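Local coordinates for vacuolar-sorting protein BRO1 (Saccharomyces cerevisiae, PDB 1ZB1) that acts as an adapter in multivesicular-body sorting, recruiting the deubiquitinase DOA4 to endosomes, and may bind SNF7 through its Bro1 domain, the part described here, at residues 9-14 and 242-247. Numbering follows the deposited sequence.
Sequences YLFDLK and PKWKTT
F11 lies flat against the indole of W244, and this face-to-face stack is the centre of the contact. The phenyl ring and the five-membered indole ring have centroids 3.8 Å apart and planes only 13° from parallel. The overlap extends beyond the rings, because the CB of each residue also sits over the partner's ring as a CH-pi donor. With CG trans to the carbonyl carbon (chi1 -68°), F11 turns its phenyl toward helix 242-269, where one face of it lies along one face of the indole. Two broad aromatic side chains suit this buried place, where F11 also meets I185 and W244 meets F181 of helix 176-198.

Two aliphatic groups extend the stack. The T247 methyl CG2 abuts the edge of the F11 ring, 3.8 Å from F11 CE1, while the L13 branch CD2 comes obliquely, the side chains nearly at right angles, to the six-membered ring of the indole, 3.4 Å from W244 CH2. T247, being amphipathic, offers its methyl to the rings and its hydroxyl to water.

No direct hydrogen bond joins the segments; three waters do so instead. One, in the indole plane, accepts from W244 NE1 at 2.8 Å and from D12 N. Another donates to K243 O and also bonds to Y9 OH and T247 OG1, and a third accepts from K243 NZ and bonds to Y9 OH. Tyrosine fits here because its hydroxyl extends to both waters while its ring contacts T247 CG2, 4.0 Å from Y9 CD2.

This aromatic stack with bridging waters packs the extended N-terminal segment, ahead of helix 23-34, against the N-terminal part of helix 242-269 in the helical body of the Bro1 domain.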
loop_
_atom_site.group_PDB
_atom_site.type_symbol
_atom_site.label_atom_id
_atom_site.label_comp_id
_atom_site.label_asym_id
_atom_site.label_seq_id
_atom_site.Cartn_x
_atom_site.Cartn_y
_atom_site.Cartn_z
ATOM N N TYR A 9 -7.818 -7.155 8.283
ATOM C CA TYR A 9 -6.765 -6.620 9.135
ATOM C C TYR A 9 -5.819 -5.792 8.258
ATOM O O TYR A 9 -5.043 -6.353 7.484
ATOM C CB TYR A 9 -5.987 -7.767 9.778
ATOM C CG TYR A 9 -4.957 -7.321 10.788
ATOM C CD1 TYR A 9 -5.262 -7.283 12.146
ATOM C CD2 TYR A 9 -3.681 -6.925 10.385
ATOM C CE1 TYR A 9 -4.319 -6.863 13.086
ATOM C CE2 TYR A 9 -2.729 -6.504 11.318
ATOM C CZ TYR A 9 -3.057 -6.478 12.664
ATOM O OH TYR A 9 -2.129 -6.078 13.593
ATOM N N LEU A 10 -5.885 -4.471 8.380
ATOM C CA LEU A 10 -5.036 -3.585 7.583
ATOM C C LEU A 10 -3.925 -2.933 8.408
ATOM O O LEU A 10 -4.168 -2.445 9.515
ATOM C CB LEU A 10 -5.891 -2.491 6.931
ATOM C CG LEU A 10 -7.020 -2.990 6.019
ATOM C CD1 LEU A 10 -7.800 -1.802 5.476
ATOM C CD2 LEU A 10 -6.442 -3.818 4.885
ATOM N N PHE A 11 -2.710 -2.933 7.867
ATOM C CA PHE A 11 -1.568 -2.330 8.549
ATOM C C PHE A 11 -1.735 -0.816 8.588
ATOM O O PHE A 11 -2.178 -0.206 7.614
ATOM C CB PHE A 11 -0.252 -2.676 7.834
ATOM C CG PHE A 11 0.139 -4.129 7.929
ATOM C CD1 PHE A 11 -0.385 -4.949 8.926
ATOM C CD2 PHE A 11 1.060 -4.669 7.031
ATOM C CE1 PHE A 11 0.001 -6.290 9.031
ATOM C CE2 PHE A 11 1.454 -6.007 7.124
ATOM C CZ PHE A 11 0.920 -6.820 8.130
ATOM N N ASP A 12 -1.378 -0.212 9.714
ATOM C CA ASP A 12 -1.500 1.235 9.870
ATOM C C ASP A 12 -0.165 1.898 9.530
ATOM O O ASP A 12 0.788 1.828 10.313
ATOM C CB ASP A 12 -1.900 1.565 11.308
ATOM C CG ASP A 12 -2.552 2.923 11.432
ATOM O OD1 ASP A 12 -3.674 3.093 10.901
ATOM O OD2 ASP A 12 -1.944 3.824 12.054
ATOM N N LEU A 13 -0.092 2.529 8.360
ATOM C CA LEU A 13 1.139 3.193 7.935
ATOM C C LEU A 13 1.282 4.573 8.592
ATOM O O LEU A 13 0.291 5.188 8.997
ATOM C CB LEU A 13 1.176 3.311 6.404
ATOM C CG LEU A 13 1.072 1.980 5.640
ATOM C CD1 LEU A 13 1.252 2.216 4.151
ATOM C CD2 LEU A 13 2.130 1.009 6.135
ATOM N N LYS A 14 2.516 5.055 8.701
ATOM C CA LYS A 14 2.774 6.341 9.347
ATOM C C LYS A 14 3.165 7.458 8.400
ATOM O O LYS A 14 3.887 7.236 7.426
ATOM C CB LYS A 14 3.875 6.175 10.399
ATOM C CG LYS A 14 3.517 5.195 11.507
ATOM C CD LYS A 14 2.323 5.698 12.298
ATOM C CE LYS A 14 1.974 4.761 13.441
ATOM N NZ LYS A 14 0.790 5.237 14.209
ATOM N N PRO A 242 7.312 -3.970 13.956
ATOM C CA PRO A 242 7.730 -5.346 14.229
ATOM C C PRO A 242 6.569 -6.337 14.103
ATOM O O PRO A 242 6.743 -7.456 13.620
ATOM C CB PRO A 242 8.265 -5.259 15.656
ATOM C CG PRO A 242 8.827 -3.882 15.704
ATOM C CD PRO A 242 7.747 -3.068 15.035
ATOM N N LYS A 243 5.386 -5.907 14.530
ATOM C CA LYS A 243 4.186 -6.745 14.484
ATOM C C LYS A 243 3.802 -7.251 13.090
ATOM O O LYS A 243 3.170 -8.299 12.963
ATOM C CB LYS A 243 2.993 -5.979 15.060
ATOM C CG LYS A 243 3.054 -5.740 16.554
ATOM C CD LYS A 243 1.945 -4.793 16.997
ATOM C CE LYS A 243 0.576 -5.282 16.550
ATOM N NZ LYS A 243 -0.510 -4.340 16.941
ATOM N N TRP A 244 4.179 -6.511 12.050
ATOM C CA TRP A 244 3.833 -6.891 10.681
ATOM C C TRP A 244 4.420 -8.213 10.202
ATOM O O TRP A 244 3.780 -8.948 9.443
ATOM C CB TRP A 244 4.254 -5.795 9.691
ATOM C CG TRP A 244 3.579 -4.476 9.893
ATOM C CD1 TRP A 244 2.482 -4.218 10.668
ATOM C CD2 TRP A 244 3.932 -3.235 9.272
ATOM N NE1 TRP A 244 2.131 -2.892 10.565
ATOM C CE2 TRP A 244 3.005 -2.266 9.714
ATOM C CE3 TRP A 244 4.945 -2.848 8.384
ATOM C CZ2 TRP A 244 3.055 -0.932 9.297
ATOM C CZ3 TRP A 244 4.998 -1.521 7.968
ATOM C CH2 TRP A 244 4.057 -0.578 8.426
ATOM N N LYS A 245 5.637 -8.518 10.632
ATOM C CA LYS A 245 6.292 -9.742 10.191
ATOM C C LYS A 245 5.480 -11.014 10.448
ATOM O O LYS A 245 5.302 -11.836 9.548
ATOM C CB LYS A 245 7.666 -9.861 10.854
ATOM C CG LYS A 245 8.583 -10.879 10.199
ATOM C CD LYS A 245 9.957 -10.879 10.849
ATOM C CE LYS A 245 10.923 -11.767 10.089
ATOM N NZ LYS A 245 10.405 -13.158 9.996
ATOM N N THR A 246 4.979 -11.175 11.668
ATOM C CA THR A 246 4.220 -12.374 12.002
ATOM C C THR A 246 2.887 -12.467 11.267
ATOM O O THR A 246 2.463 -13.553 10.880
ATOM C CB THR A 246 3.971 -12.473 13.525
ATOM O OG1 THR A 246 3.176 -11.365 13.963
ATOM C CG2 THR A 246 5.296 -12.453 14.272
ATOM N N THR A 247 2.234 -11.329 11.060
ATOM C CA THR A 247 0.946 -11.321 10.372
ATOM C C THR A 247 1.069 -11.631 8.876
ATOM O O THR A 247 0.195 -12.272 8.292
ATOM C CB THR A 247 0.239 -9.972 10.589
ATOM O OG1 THR A 247 -0.087 -9.843 11.978
ATOM C CG2 THR A 247 -1.036 -9.880 9.766
HETATM O O HOH W 1 0.208 -7.453 12.764
HETATM O O HOH W 2 -2.902 -5.477 15.928
HETATM O O HOH W 3 -0.123 -1.710 11.843
#